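Side-chain contacts in probable histone-lysine N-methyltransferase, H3 lysine-9 specific SUVH9 (Arabidopsis thaliana, PDB 4NJ5), which acts in gene silencing, lacks methyltransferase activity, and may bind methylated DNA and recruit RNA polymerase V to chromatin in RNA-directed DNA methylation: residues A[20-25]-A[56-61]; A[72-77]-A[194-199]; A[248-253]-A[362-367]; A[419-424]-A[489-494]. All coordinates share one frame; numbering follows the deposited sequence.

Overall arrangement
Contacts 1 and 4 are the closest pair, 16 Å apart between centres and in direct touch. Helix 8-35 carries one side of contact 1, and its other flank meets contact 4, where Asp24 OD2 lies 3.0 Å from Asn493 ND2 in a probable hydrogen bond and Ser25 packs on Trp424. This helix thereby links contact 1 to the SET domain. Contact 2, in the SRA domain, approaches contact 1 to about 7 Å between nearest atoms. Contact 3 comes within about 9 Å of contact 4 by the same measure, but its centre is 38 Å from that of contact 1, across the chain's centre. None of the four includes the cysteines of the three-zinc cluster.

Contact 1. Residues A[20-25]-A[56-61]; sequences RMIYDS and SMMRDC
Met58 of helix 46-60 meets Ile22 and Tyr23 of helix 8-35 through the end of its side chain, and every cross-segment contact runs through its sulfur or its methyl. The sulfur-aromatic component comes first. Met58 SD lies 5.1 Å from the centroid of the Tyr23 ring and 87° off the ring normal, so the sulfur stands at the ring's edge, in its plane, a Met-aromatic contact of the edge type. The same sulfur rests on the root of the tyrosine, with SD 3.6 Å from Tyr23 CA and 3.7 Å from Tyr23 CB. The tyrosine's first torsion, near 180°, carries its ring past the sulfur, and the two side chains cross at about a right angle.

The aliphatic component belongs to the methyl. A bend at the last torsion of Met58 (chi3 67°) turns CE to Ile22, where it lies 3.9 Å from Ile22 CG2. Met58 also touches Thr19 and Leu26, and residues 19, 22, 23 and 26 have the i, i+3, i+4, i+7 spacing of a knobs-into-holes socket, consistent with Met58 acting as a knob. Val92 of helix 87-92 touches both Met58 and Tyr23.

No hydrogen bond or salt bridge crosses between the segments. Their association therefore rests on dispersion and on the fit of a flexible, polarisable thioether, which reaches an aromatic edge and an aliphatic methyl together.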
loop_
_atom_site.group_PDB
_atom_site.type_symbol
_atom_site.label_atom_id
_atom_site.label_comp_id
_atom_site.label_asym_id
_atom_site.label_seq_id
_atom_site.Cartn_x
_atom_site.Cartn_y
_atom_site.Cartn_z
ATOM N N ARG A 20 4.211 4.920 9.701
ATOM C CA ARG A 20 3.854 5.010 8.291
ATOM C C ARG A 20 2.501 5.691 8.101
ATOM O O ARG A 20 2.315 6.479 7.162
ATOM C CB ARG A 20 3.895 3.634 7.619
ATOM C CG ARG A 20 5.300 3.034 7.569
ATOM C CD ARG A 20 5.439 1.968 6.491
ATOM N NE ARG A 20 5.346 2.528 5.143
ATOM C CZ ARG A 20 5.623 1.850 4.033
ATOM N NH1 ARG A 20 6.022 0.587 4.106
ATOM N NH2 ARG A 20 5.513 2.437 2.849
ATOM N N MET A 21 1.569 5.403 9.007
ATOM C CA MET A 21 0.266 6.065 8.969
ATOM C C MET A 21 0.404 7.581 9.111
ATOM O O MET A 21 -0.232 8.353 8.373
ATOM C CB MET A 21 -0.650 5.516 10.058
ATOM C CG MET A 21 -1.652 4.498 9.563
ATOM S SD MET A 21 -2.913 4.194 10.810
ATOM C CE MET A 21 -1.935 3.344 12.047
ATOM N N ILE A 22 1.241 8.001 10.055
ATOM C CA ILE A 22 1.521 9.421 10.228
ATOM C C ILE A 22 2.144 10.023 8.971
ATOM O O ILE A 22 1.693 11.062 8.485
ATOM C CB ILE A 22 2.446 9.684 11.429
ATOM C CG1 ILE A 22 1.699 9.436 12.741
ATOM C CG2 ILE A 22 2.975 11.111 11.394
ATOM C CD1 ILE A 22 2.514 9.767 13.978
ATOM N N TYR A 23 3.169 9.362 8.438
ATOM C CA TYR A 23 3.858 9.877 7.255
ATOM C C TYR A 23 2.910 10.091 6.069
ATOM O O TYR A 23 2.824 11.197 5.521
ATOM C CB TYR A 23 5.026 8.968 6.858
ATOM C CG TYR A 23 5.776 9.453 5.637
ATOM C CD1 TYR A 23 6.719 10.470 5.733
ATOM C CD2 TYR A 23 5.540 8.894 4.391
ATOM C CE1 TYR A 23 7.403 10.916 4.619
ATOM C CE2 TYR A 23 6.217 9.336 3.270
ATOM C CZ TYR A 23 7.147 10.345 3.390
ATOM O OH TYR A 23 7.820 10.781 2.274
ATOM N N ASP A 24 2.188 9.041 5.689
ATOM C CA ASP A 24 1.276 9.140 4.551
ATOM C C ASP A 24 0.121 10.124 4.780
ATOM O O ASP A 24 -0.282 10.843 3.852
ATOM C CB ASP A 24 0.762 7.758 4.133
ATOM C CG ASP A 24 1.784 6.981 3.318
ATOM O OD1 ASP A 24 2.479 7.605 2.487
ATOM O OD2 ASP A 24 1.897 5.749 3.507
ATOM N N SER A 25 -0.401 10.172 6.007
ATOM C CA SER A 25 -1.433 11.158 6.327
ATOM C C SER A 25 -0.911 12.583 6.160
ATOM O O SER A 25 -1.595 13.444 5.600
ATOM C CB SER A 25 -1.960 10.962 7.747
ATOM O OG SER A 25 -2.587 9.703 7.875
ATOM N N SER A 56 10.793 16.087 6.499
ATOM C CA SER A 56 11.476 17.086 7.328
ATOM C C SER A 56 10.634 17.503 8.535
ATOM O O SER A 56 11.155 17.724 9.638
ATOM C CB SER A 56 11.859 18.317 6.500
ATOM O OG SER A 56 10.716 19.087 6.166
ATOM N N MET A 57 9.327 17.608 8.316
ATOM C CA MET A 57 8.398 17.901 9.399
ATOM C C MET A 57 8.393 16.791 10.441
ATOM O O MET A 57 8.346 17.061 11.639
ATOM C CB MET A 57 6.987 18.114 8.860
ATOM C CG MET A 57 6.818 19.401 8.087
ATOM S SD MET A 57 5.139 19.581 7.470
ATOM C CE MET A 57 4.232 19.738 9.008
ATOM N N MET A 58 8.439 15.543 9.995
ATOM C CA MET A 58 8.502 14.446 10.953
ATOM C C MET A 58 9.847 14.406 11.668
ATOM O O MET A 58 9.938 13.957 12.811
ATOM C CB MET A 58 8.187 13.107 10.292
ATOM C CG MET A 58 6.709 12.930 10.015
ATOM S SD MET A 58 6.319 11.301 9.381
ATOM C CE MET A 58 6.688 10.281 10.800
ATOM N N ARG A 59 10.887 14.885 10.997
ATOM C CA ARG A 59 12.202 14.952 11.608
ATOM C C ARG A 59 12.203 15.963 12.743
ATOM O O ARG A 59 12.751 15.702 13.814
ATOM C CB ARG A 59 13.266 15.333 10.582
ATOM C CG ARG A 59 14.668 15.371 11.163
ATOM C CD ARG A 59 15.554 16.302 10.365
ATOM N NE ARG A 59 14.901 17.588 10.142
ATOM C CZ ARG A 59 14.897 18.229 8.980
ATOM N NH1 ARG A 59 14.279 19.396 8.863
ATOM N NH2 ARG A 59 15.515 17.701 7.931
ATOM N N ASP A 60 11.584 17.118 12.509
ATOM C CA ASP A 60 11.517 18.153 13.536
ATOM C C ASP A 60 10.725 17.711 14.770
ATOM O O ASP A 60 10.954 18.218 15.867
ATOM C CB ASP A 60 10.920 19.444 12.970
ATOM C CG ASP A 60 11.713 19.989 11.800
ATOM O OD1 ASP A 60 12.951 19.822 11.785
ATOM O OD2 ASP A 60 11.092 20.585 10.891
ATOM N N CYS A 61 9.802 16.769 14.591
ATOM C CA CYS A 61 8.974 16.293 15.701
ATOM C C CYS A 61 9.540 15.048 16.373
ATOM O O CYS A 61 8.837 14.387 17.145
ATOM C CB CYS A 61 7.549 16.000 15.228
ATOM S SG CYS A 61 6.637 17.440 14.651
#

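Contact 2. Residues A[72-77]-A[194-199]; sequences VGSIPG and DGLFRI
The planar peptide joining Gly73 to Ser74 has one face covered by Leu196, whose CD2 stands almost straight above the carbonyl carbon, 3.6 Å from Gly73 C. The other face receives nothing from residues 194-199, while Gly73 O, at the rim of the plane, accepts a hydrogen bond from Arg175 NH1. This is the SRA (YDG) domain: a loop leading to strand 83-84 lies against the long strand 190-206 of its mixed sheet, and among residues 194-199, Leu196 is the one that meets it.

Both methyls of the leucine's fork lie on the same side of the loop, CD2 over the peptide and CD1 nearer the serine, 3.8 Å from Ser74 N. With CG anti to its own carbonyl carbon (chi1 -57°), Leu196 holds both methyls out to the loop. Gly73 has phi/psi of 90°/-145°, at which a CB would press on the carbonyl oxygen of Val72. Leu196 CD2 is 3.7 Å from Gly73 CA.

On the strand's own side, backbone bonds to Ile221 and Glu173 and Arg175 side chains beside it set Leu196 in place. No hydrogen bond crosses between the segments, and Ser74 OG ends 3.4 Å from Leu196 CD1, a hydroxyl laid against a methyl.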
loop_
_atom_site.group_PDB
_atom_site.type_symbol
_atom_site.label_atom_id
_atom_site.label_comp_id
_atom_site.label_asym_id
_atom_site.label_seq_id
_atom_site.Cartn_x
_atom_site.Cartn_y
_atom_site.Cartn_z
ATOM N N VAL A 72 23.090 -0.972 12.928
ATOM C CA VAL A 72 23.596 -1.744 11.800
ATOM C C VAL A 72 22.794 -3.036 11.677
ATOM O O VAL A 72 22.422 -3.646 12.683
ATOM C CB VAL A 72 25.130 -2.014 11.903
ATOM C CG1 VAL A 72 25.740 -1.209 13.041
ATOM C CG2 VAL A 72 25.432 -3.500 12.062
ATOM N N GLY A 73 22.502 -3.435 10.445
ATOM C CA GLY A 73 21.697 -4.618 10.210
ATOM C C GLY A 73 20.222 -4.282 10.139
ATOM O O GLY A 73 19.849 -3.215 9.663
ATOM N N SER A 74 19.380 -5.185 10.625
ATOM C CA SER A 74 17.936 -5.024 10.502
ATOM C C SER A 74 17.397 -3.835 11.299
ATOM O O SER A 74 17.869 -3.546 12.396
ATOM C CB SER A 74 17.222 -6.309 10.932
ATOM O OG SER A 74 17.796 -7.445 10.308
ATOM N N ILE A 75 16.417 -3.140 10.728
ATOM C CA ILE A 75 15.674 -2.123 11.457
ATOM C C ILE A 75 14.437 -2.795 12.054
ATOM O O ILE A 75 13.613 -3.344 11.318
ATOM C CB ILE A 75 15.244 -0.955 10.541
ATOM C CG1 ILE A 75 16.457 -0.355 9.824
ATOM C CG2 ILE A 75 14.510 0.116 11.337
ATOM C CD1 ILE A 75 17.519 0.229 10.755
ATOM N N PRO A 76 14.313 -2.772 13.391
ATOM C CA PRO A 76 13.206 -3.459 14.064
ATOM C C PRO A 76 11.857 -2.943 13.587
ATOM O O PRO A 76 11.637 -1.731 13.568
ATOM C CB PRO A 76 13.423 -3.109 15.540
ATOM C CG PRO A 76 14.885 -2.819 15.643
ATOM C CD PRO A 76 15.235 -2.144 14.352
ATOM N N GLY A 77 10.978 -3.857 13.187
ATOM C CA GLY A 77 9.657 -3.490 12.710
ATOM C C GLY A 77 9.580 -3.340 11.201
ATOM O O GLY A 77 8.493 -3.340 10.630
ATOM N N ASP A 194 15.271 -5.395 0.560
ATOM C CA ASP A 194 15.637 -6.773 0.236
ATOM C C ASP A 194 16.468 -7.453 1.322
ATOM O O ASP A 194 16.946 -8.570 1.133
ATOM C CB ASP A 194 16.382 -6.846 -1.103
ATOM C CG ASP A 194 15.445 -6.849 -2.299
ATOM O OD1 ASP A 194 14.249 -7.174 -2.128
ATOM O OD2 ASP A 194 15.914 -6.538 -3.416
ATOM N N GLY A 195 16.651 -6.782 2.453
ATOM C CA GLY A 195 17.343 -7.393 3.573
ATOM C C GLY A 195 18.828 -7.094 3.672
ATOM O O GLY A 195 19.300 -6.030 3.255
ATOM N N LEU A 196 19.569 -8.054 4.221
ATOM C CA LEU A 196 20.967 -7.848 4.582
ATOM C C LEU A 196 21.941 -8.568 3.656
ATOM O O LEU A 196 21.739 -9.724 3.290
ATOM C CB LEU A 196 21.200 -8.280 6.031
ATOM C CG LEU A 196 20.306 -7.575 7.052
ATOM C CD1 LEU A 196 20.517 -8.130 8.452
ATOM C CD2 LEU A 196 20.556 -6.073 7.016
ATOM N N PHE A 197 23.001 -7.862 3.286
ATOM C CA PHE A 197 24.041 -8.382 2.417
ATOM C C PHE A 197 25.376 -8.104 3.088
ATOM O O PHE A 197 25.478 -7.215 3.926
ATOM C CB PHE A 197 24.010 -7.662 1.065
ATOM C CG PHE A 197 22.894 -8.099 0.149
ATOM C CD1 PHE A 197 21.567 -7.854 0.470
ATOM C CD2 PHE A 197 23.180 -8.723 -1.055
ATOM C CE1 PHE A 197 20.547 -8.240 -0.384
ATOM C CE2 PHE A 197 22.169 -9.119 -1.909
ATOM C CZ PHE A 197 20.849 -8.874 -1.575
ATOM N N ARG A 198 26.404 -8.858 2.722
ATOM C CA ARG A 198 27.751 -8.553 3.193
ATOM C C ARG A 198 28.669 -8.271 2.018
ATOM O O ARG A 198 28.536 -8.882 0.959
ATOM C CB ARG A 198 28.316 -9.681 4.061
ATOM C CG ARG A 198 28.019 -9.509 5.540
ATOM C CD ARG A 198 28.865 -10.429 6.404
ATOM N NE ARG A 198 28.428 -10.389 7.796
ATOM C CZ ARG A 198 27.540 -11.228 8.322
ATOM N NH1 ARG A 198 27.002 -12.179 7.570
ATOM N NH2 ARG A 198 27.191 -11.119 9.597
ATOM N N ILE A 199 29.587 -7.328 2.203
ATOM C CA ILE A 199 30.554 -7.000 1.168
ATOM C C ILE A 199 31.718 -7.965 1.303
ATOM O O ILE A 199 32.397 -7.982 2.326
ATOM C CB ILE A 199 31.060 -5.551 1.304
ATOM C CG1 ILE A 199 29.885 -4.589 1.499
ATOM C CG2 ILE A 199 31.878 -5.156 0.085
ATOM C CD1 ILE A 199 30.301 -3.194 1.905
#

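Contact 3. Residues A[248-253]-A[362-367]; sequences RGYINF and RLEVFR
Glu364 reaches Tyr250 with the end of its side chain. From CB the chain leaves with CG anti to the backbone N (chi1 172°) and continues extended, passing Tyr265 and Phe267 of the intervening strand 264-267. CD arrives 3.8 Å from Tyr250 OH. OE1 then accepts a hydrogen bond from Tyr250 OH at 2.8 Å, met on the syn side and 16° out of the carboxylate plane. The same oxygen stands at the edge of the ring, in its plane, 3.2 Å from Tyr250 CE1; ring and carboxylate planes are 62° apart. OE2 has salt bridges to Arg376 and Arg246, and Arg246 NH1 also bonds Tyr250 OH, so both oxygens are held. A phenylalanine in place of Tyr250 would probably leave Glu364 OE1 without this donor and the carboxylate less firmly fixed in rotation. In the four-stranded mixed sheet, this is a cross-strand bond that skips a strand, tying edge strand 250-252 to strand 363-367 of the SET region.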
loop_
_atom_site.group_PDB
_atom_site.type_symbol
_atom_site.label_atom_id
_atom_site.label_comp_id
_atom_site.label_asym_id
_atom_site.label_seq_id
_atom_site.Cartn_x
_atom_site.Cartn_y
_atom_site.Cartn_z
ATOM N N ARG A 248 1.469 -24.368 -14.332
ATOM C CA ARG A 248 0.309 -25.073 -13.789
ATOM C C ARG A 248 -0.347 -24.230 -12.707
ATOM O O ARG A 248 0.306 -23.378 -12.100
ATOM C CB ARG A 248 0.729 -26.408 -13.173
ATOM C CG ARG A 248 1.505 -27.338 -14.085
ATOM C CD ARG A 248 2.453 -28.208 -13.272
ATOM N NE ARG A 248 2.958 -29.356 -14.023
ATOM C CZ ARG A 248 3.875 -29.290 -14.985
ATOM N NH1 ARG A 248 4.395 -28.121 -15.345
ATOM N NH2 ARG A 248 4.265 -30.400 -15.597
ATOM N N GLY A 249 -1.634 -24.478 -12.459
ATOM C CA GLY A 249 -2.335 -23.843 -11.356
ATOM C C GLY A 249 -3.504 -22.971 -11.767
ATOM O O GLY A 249 -4.540 -22.943 -11.101
ATOM N N TYR A 250 -3.339 -22.247 -12.866
ATOM C CA TYR A 250 -4.372 -21.317 -13.305
ATOM C C TYR A 250 -5.567 -22.020 -13.942
ATOM O O TYR A 250 -5.532 -22.428 -15.106
ATOM C CB TYR A 250 -3.793 -20.236 -14.221
ATOM C CG TYR A 250 -3.011 -19.190 -13.462
ATOM C CD1 TYR A 250 -3.657 -18.288 -12.626
ATOM C CD2 TYR A 250 -1.632 -19.105 -13.572
ATOM C CE1 TYR A 250 -2.951 -17.328 -11.926
ATOM C CE2 TYR A 250 -0.917 -18.148 -12.875
ATOM C CZ TYR A 250 -1.582 -17.263 -12.054
ATOM O OH TYR A 250 -0.875 -16.311 -11.355
ATOM N N ILE A 251 -6.620 -22.163 -13.146
ATOM C CA ILE A 251 -7.861 -22.782 -13.583
ATOM C C ILE A 251 -8.564 -21.879 -14.577
ATOM O O ILE A 251 -9.020 -22.325 -15.627
ATOM C CB ILE A 251 -8.805 -22.995 -12.389
ATOM C CG1 ILE A 251 -8.124 -23.845 -11.315
ATOM C CG2 ILE A 251 -10.114 -23.618 -12.844
ATOM C CD1 ILE A 251 -8.708 -23.652 -9.937
ATOM N N ASN A 252 -8.639 -20.598 -14.231
ATOM C CA ASN A 252 -9.354 -19.615 -15.029
ATOM C C ASN A 252 -8.770 -18.226 -14.784
ATOM O O ASN A 252 -8.448 -17.876 -13.646
ATOM C CB ASN A 252 -10.837 -19.638 -14.660
ATOM C CG ASN A 252 -11.705 -18.940 -15.683
ATOM O OD1 ASN A 252 -11.730 -17.711 -15.758
ATOM N ND2 ASN A 252 -12.435 -19.723 -16.472
ATOM N N PHE A 253 -8.626 -17.434 -15.843
ATOM C CA PHE A 253 -7.994 -16.121 -15.716
ATOM C C PHE A 253 -8.979 -14.973 -15.497
ATOM O O PHE A 253 -8.575 -13.819 -15.356
ATOM C CB PHE A 253 -7.078 -15.831 -16.907
ATOM C CG PHE A 253 -5.705 -16.423 -16.769
ATOM C CD1 PHE A 253 -4.867 -16.018 -15.742
ATOM C CD2 PHE A 253 -5.251 -17.379 -17.664
ATOM C CE1 PHE A 253 -3.603 -16.559 -15.607
ATOM C CE2 PHE A 253 -3.989 -17.923 -17.536
ATOM C CZ PHE A 253 -3.163 -17.513 -16.506
ATOM N N ARG A 362 -5.832 -5.680 -10.590
ATOM C CA ARG A 362 -5.824 -7.086 -10.971
ATOM C C ARG A 362 -5.630 -7.955 -9.730
ATOM O O ARG A 362 -4.591 -7.899 -9.071
ATOM C CB ARG A 362 -4.742 -7.363 -12.019
ATOM C CG ARG A 362 -4.908 -8.686 -12.761
ATOM C CD ARG A 362 -3.963 -8.788 -13.958
ATOM N NE ARG A 362 -4.534 -8.240 -15.186
ATOM C CZ ARG A 362 -4.426 -6.970 -15.566
ATOM N NH1 ARG A 362 -4.980 -6.570 -16.702
ATOM N NH2 ARG A 362 -3.766 -6.100 -14.813
ATOM N N LEU A 363 -6.649 -8.744 -9.407
ATOM C CA LEU A 363 -6.623 -9.567 -8.207
ATOM C C LEU A 363 -6.601 -11.056 -8.532
ATOM O O LEU A 363 -6.900 -11.476 -9.655
ATOM C CB LEU A 363 -7.831 -9.260 -7.324
ATOM C CG LEU A 363 -8.063 -7.797 -6.958
ATOM C CD1 LEU A 363 -9.360 -7.655 -6.172
ATOM C CD2 LEU A 363 -6.886 -7.257 -6.169
ATOM N N GLU A 364 -6.262 -11.847 -7.521
ATOM C CA GLU A 364 -6.122 -13.284 -7.669
ATOM C C GLU A 364 -6.725 -14.005 -6.473
ATOM O O GLU A 364 -6.376 -13.734 -5.322
ATOM C CB GLU A 364 -4.645 -13.648 -7.830
ATOM C CG GLU A 364 -4.345 -15.132 -7.798
ATOM C CD GLU A 364 -2.929 -15.438 -8.262
ATOM O OE1 GLU A 364 -2.663 -15.322 -9.480
ATOM O OE2 GLU A 364 -2.083 -15.787 -7.410
ATOM N N VAL A 365 -7.657 -14.905 -6.762
ATOM C CA VAL A 365 -8.248 -15.779 -5.765
ATOM C C VAL A 365 -7.474 -17.084 -5.822
ATOM O O VAL A 365 -7.492 -17.776 -6.834
ATOM C CB VAL A 365 -9.731 -16.047 -6.072
ATOM C CG1 VAL A 365 -10.323 -17.026 -5.066
ATOM C CG2 VAL A 365 -10.509 -14.743 -6.076
ATOM N N PHE A 366 -6.775 -17.411 -4.746
ATOM C CA PHE A 366 -5.882 -18.555 -4.762
ATOM C C PHE A 366 -6.232 -19.556 -3.672
ATOM O O PHE A 366 -6.693 -19.185 -2.592
ATOM C CB PHE A 366 -4.429 -18.102 -4.619
ATOM C CG PHE A 366 -4.118 -17.497 -3.285
ATOM C CD1 PHE A 366 -4.418 -16.171 -3.025
ATOM C CD2 PHE A 366 -3.528 -18.257 -2.288
ATOM C CE1 PHE A 366 -4.138 -15.610 -1.796
ATOM C CE2 PHE A 366 -3.242 -17.704 -1.057
ATOM C CZ PHE A 366 -3.548 -16.377 -0.810
ATOM N N ARG A 367 -6.014 -20.830 -3.972
ATOM C CA ARG A 367 -6.257 -21.893 -3.017
ATOM C C ARG A 367 -5.214 -21.807 -1.912
ATOM O O ARG A 367 -4.061 -21.448 -2.159
ATOM C CB ARG A 367 -6.192 -23.249 -3.719
ATOM C CG ARG A 367 -6.473 -24.448 -2.828
ATOM C CD ARG A 367 -7.961 -24.677 -2.629
ATOM N NE ARG A 367 -8.217 -25.980 -2.026
ATOM C CZ ARG A 367 -8.350 -26.190 -0.720
ATOM N NH1 ARG A 367 -8.262 -25.177 0.131
ATOM N NH2 ARG A 367 -8.574 -27.417 -0.264
#

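Contact 4. Residues A[419-424]-A[489-494]; sequences ARWEDW and FAAENI
Trp421 and Ala491 make the central contact, a CH-pi interaction. Ala491 CB lies 3.3 Å from the centroid of the five-membered ring of Trp421 and 10° off its normal, so the methyl sits squarely over the face. The nearest ring atoms, Trp421 CD2 and CE2, are each 3.4 Å from Ala491 CB. Ala491 O lies over the same face, 3.5 Å from Trp421 CE3. Arg420 CG covers the opposite face, offset toward the rim, and Arg17 of helix 8-35 adds a cation-pi contact.

Two polar contacts are made at the indole's edge. Glu492 OE1 approaches the edge of the six-membered ring, 3.3 Å from Trp421 CH2, with the carboxylate plane turned 66° from the ring. Glu492 CG takes the crowded position between backbone N and carbonyl carbon (chi1 57°), and the rest of the chain runs extended past that edge. The indole NE1 gives its hydrogen bond to Pro467 O.

An alanine in place of Trp421 would probably open a gap above Ala491 CB and leave Pro467 O without its indole donor.

Within the SET domain, the loop 419-424 is thus set on the end of strand 485-490 by one indole, whose face takes the methyl and carbonyl of Ala491, while its more positive C-H edge meets the carboxylate oxygen of Glu492.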
loop_
_atom_site.group_PDB
_atom_site.type_symbol
_atom_site.label_atom_id
_atom_site.label_comp_id
_atom_site.label_asym_id
_atom_site.label_seq_id
_atom_site.Cartn_x
_atom_site.Cartn_y
_atom_site.Cartn_z
ATOM N N ALA A 419 -11.261 -0.769 13.265
ATOM C CA ALA A 419 -10.815 -0.004 14.426
ATOM C C ALA A 419 -9.298 0.026 14.570
ATOM O O ALA A 419 -8.748 0.921 15.213
ATOM C CB ALA A 419 -11.465 -0.534 15.697
ATOM N N ARG A 420 -8.630 -0.952 13.970
ATOM C CA ARG A 420 -7.171 -1.012 13.999
ATOM C C ARG A 420 -6.534 0.206 13.326
ATOM O O ARG A 420 -5.452 0.651 13.713
ATOM C CB ARG A 420 -6.677 -2.309 13.346
ATOM C CG ARG A 420 -5.247 -2.246 12.835
ATOM C CD ARG A 420 -4.463 -3.492 13.192
ATOM N NE ARG A 420 -3.995 -4.200 12.005
ATOM C CZ ARG A 420 -2.816 -4.803 11.914
ATOM N NH1 ARG A 420 -2.474 -5.426 10.796
ATOM N NH2 ARG A 420 -1.977 -4.782 12.939
ATOM N N TRP A 421 -7.221 0.755 12.330
ATOM C CA TRP A 421 -6.658 1.832 11.530
ATOM C C TRP A 421 -7.402 3.149 11.714
ATOM O O TRP A 421 -7.442 3.972 10.802
ATOM C CB TRP A 421 -6.664 1.432 10.054
ATOM C CG TRP A 421 -6.052 0.098 9.802
ATOM C CD1 TRP A 421 -6.683 -1.110 9.834
ATOM C CD2 TRP A 421 -4.680 -0.174 9.498
ATOM N NE1 TRP A 421 -5.791 -2.117 9.556
ATOM C CE2 TRP A 421 -4.551 -1.569 9.347
ATOM C CE3 TRP A 421 -3.545 0.629 9.329
ATOM C CZ2 TRP A 421 -3.340 -2.181 9.037
ATOM C CZ3 TRP A 421 -2.343 0.020 9.024
ATOM C CH2 TRP A 421 -2.250 -1.370 8.880
ATOM N N GLU A 422 -7.983 3.358 12.889
ATOM C CA GLU A 422 -8.739 4.585 13.129
ATOM C C GLU A 422 -7.865 5.836 13.236
ATOM O O GLU A 422 -8.360 6.955 13.133
ATOM C CB GLU A 422 -9.681 4.428 14.331
ATOM C CG GLU A 422 -10.919 3.598 14.014
ATOM C CD GLU A 422 -11.871 3.460 15.187
ATOM O OE1 GLU A 422 -11.601 4.050 16.252
ATOM O OE2 GLU A 422 -12.894 2.757 15.043
ATOM N N ASP A 423 -6.567 5.636 13.434
ATOM C CA ASP A 423 -5.625 6.753 13.501
ATOM C C ASP A 423 -5.214 7.251 12.116
ATOM O O ASP A 423 -4.396 8.158 11.989
ATOM C CB ASP A 423 -4.385 6.373 14.312
ATOM C CG ASP A 423 -4.683 6.218 15.787
ATOM O OD1 ASP A 423 -5.730 6.735 16.246
ATOM O OD2 ASP A 423 -3.866 5.593 16.495
ATOM N N TRP A 424 -5.779 6.645 11.079
ATOM C CA TRP A 424 -5.534 7.073 9.703
ATOM C C TRP A 424 -6.055 8.494 9.490
ATOM O O TRP A 424 -7.223 8.784 9.748
ATOM C CB TRP A 424 -6.193 6.094 8.730
ATOM C CG TRP A 424 -6.066 6.461 7.291
ATOM C CD1 TRP A 424 -7.080 6.770 6.434
ATOM C CD2 TRP A 424 -4.854 6.557 6.533
ATOM N NE1 TRP A 424 -6.576 7.052 5.186
ATOM C CE2 TRP A 424 -5.212 6.928 5.220
ATOM C CE3 TRP A 424 -3.503 6.364 6.835
ATOM C CZ2 TRP A 424 -4.267 7.113 4.210
ATOM C CZ3 TRP A 424 -2.566 6.548 5.833
ATOM C CH2 TRP A 424 -2.953 6.919 4.537
ATOM N N PHE A 489 -11.102 -0.680 1.337
ATOM C CA PHE A 489 -9.948 0.168 1.088
ATOM C C PHE A 489 -8.699 -0.451 1.691
ATOM O O PHE A 489 -8.749 -1.041 2.769
ATOM C CB PHE A 489 -10.162 1.555 1.698
ATOM C CG PHE A 489 -11.277 2.340 1.064
ATOM C CD1 PHE A 489 -12.603 2.065 1.368
ATOM C CD2 PHE A 489 -10.997 3.371 0.182
ATOM C CE1 PHE A 489 -13.627 2.791 0.792
ATOM C CE2 PHE A 489 -12.023 4.106 -0.400
ATOM C CZ PHE A 489 -13.338 3.814 -0.094
ATOM N N ALA A 490 -7.574 -0.308 0.997
ATOM C CA ALA A 490 -6.291 -0.715 1.545
ATOM C C ALA A 490 -5.966 0.164 2.745
ATOM O O ALA A 490 -6.058 1.386 2.670
ATOM C CB ALA A 490 -5.203 -0.603 0.493
ATOM N N ALA A 491 -5.593 -0.460 3.854
ATOM C CA ALA A 491 -5.302 0.283 5.074
ATOM C C ALA A 491 -3.836 0.709 5.154
ATOM O O ALA A 491 -3.483 1.598 5.930
ATOM C CB ALA A 491 -5.692 -0.533 6.297
ATOM N N GLU A 492 -2.986 0.074 4.354
ATOM C CA GLU A 492 -1.569 0.421 4.323
ATOM C C GLU A 492 -0.981 0.179 2.937
ATOM O O GLU A 492 -1.688 -0.239 2.019
ATOM C CB GLU A 492 -0.795 -0.376 5.378
ATOM C CG GLU A 492 -0.932 -1.881 5.236
ATOM C CD GLU A 492 -0.250 -2.643 6.359
ATOM O OE1 GLU A 492 0.488 -2.017 7.150
ATOM O OE2 GLU A 492 -0.457 -3.872 6.450
ATOM N N ASN A 493 0.310 0.451 2.784
ATOM C CA ASN A 493 0.996 0.166 1.529
ATOM C C ASN A 493 1.277 -1.329 1.389
ATOM O O ASN A 493 2.254 -1.846 1.930
ATOM C CB ASN A 493 2.288 0.979 1.420
ATOM C CG ASN A 493 2.030 2.477 1.358
ATOM O OD1 ASN A 493 1.103 2.929 0.687
ATOM N ND2 ASN A 493 2.842 3.251 2.071
ATOM N N ILE A 494 0.404 -2.016 0.662
ATOM C CA ILE A 494 0.486 -3.463 0.514
ATOM C C ILE A 494 1.260 -3.862 -0.739
ATOM O O ILE A 494 0.820 -3.592 -1.855
ATOM C CB ILE A 494 -0.922 -4.086 0.433
ATOM C CG1 ILE A 494 -1.805 -3.572 1.575
ATOM C CG2 ILE A 494 -0.831 -5.608 0.433
ATOM C CD1 ILE A 494 -3.273 -3.959 1.454
#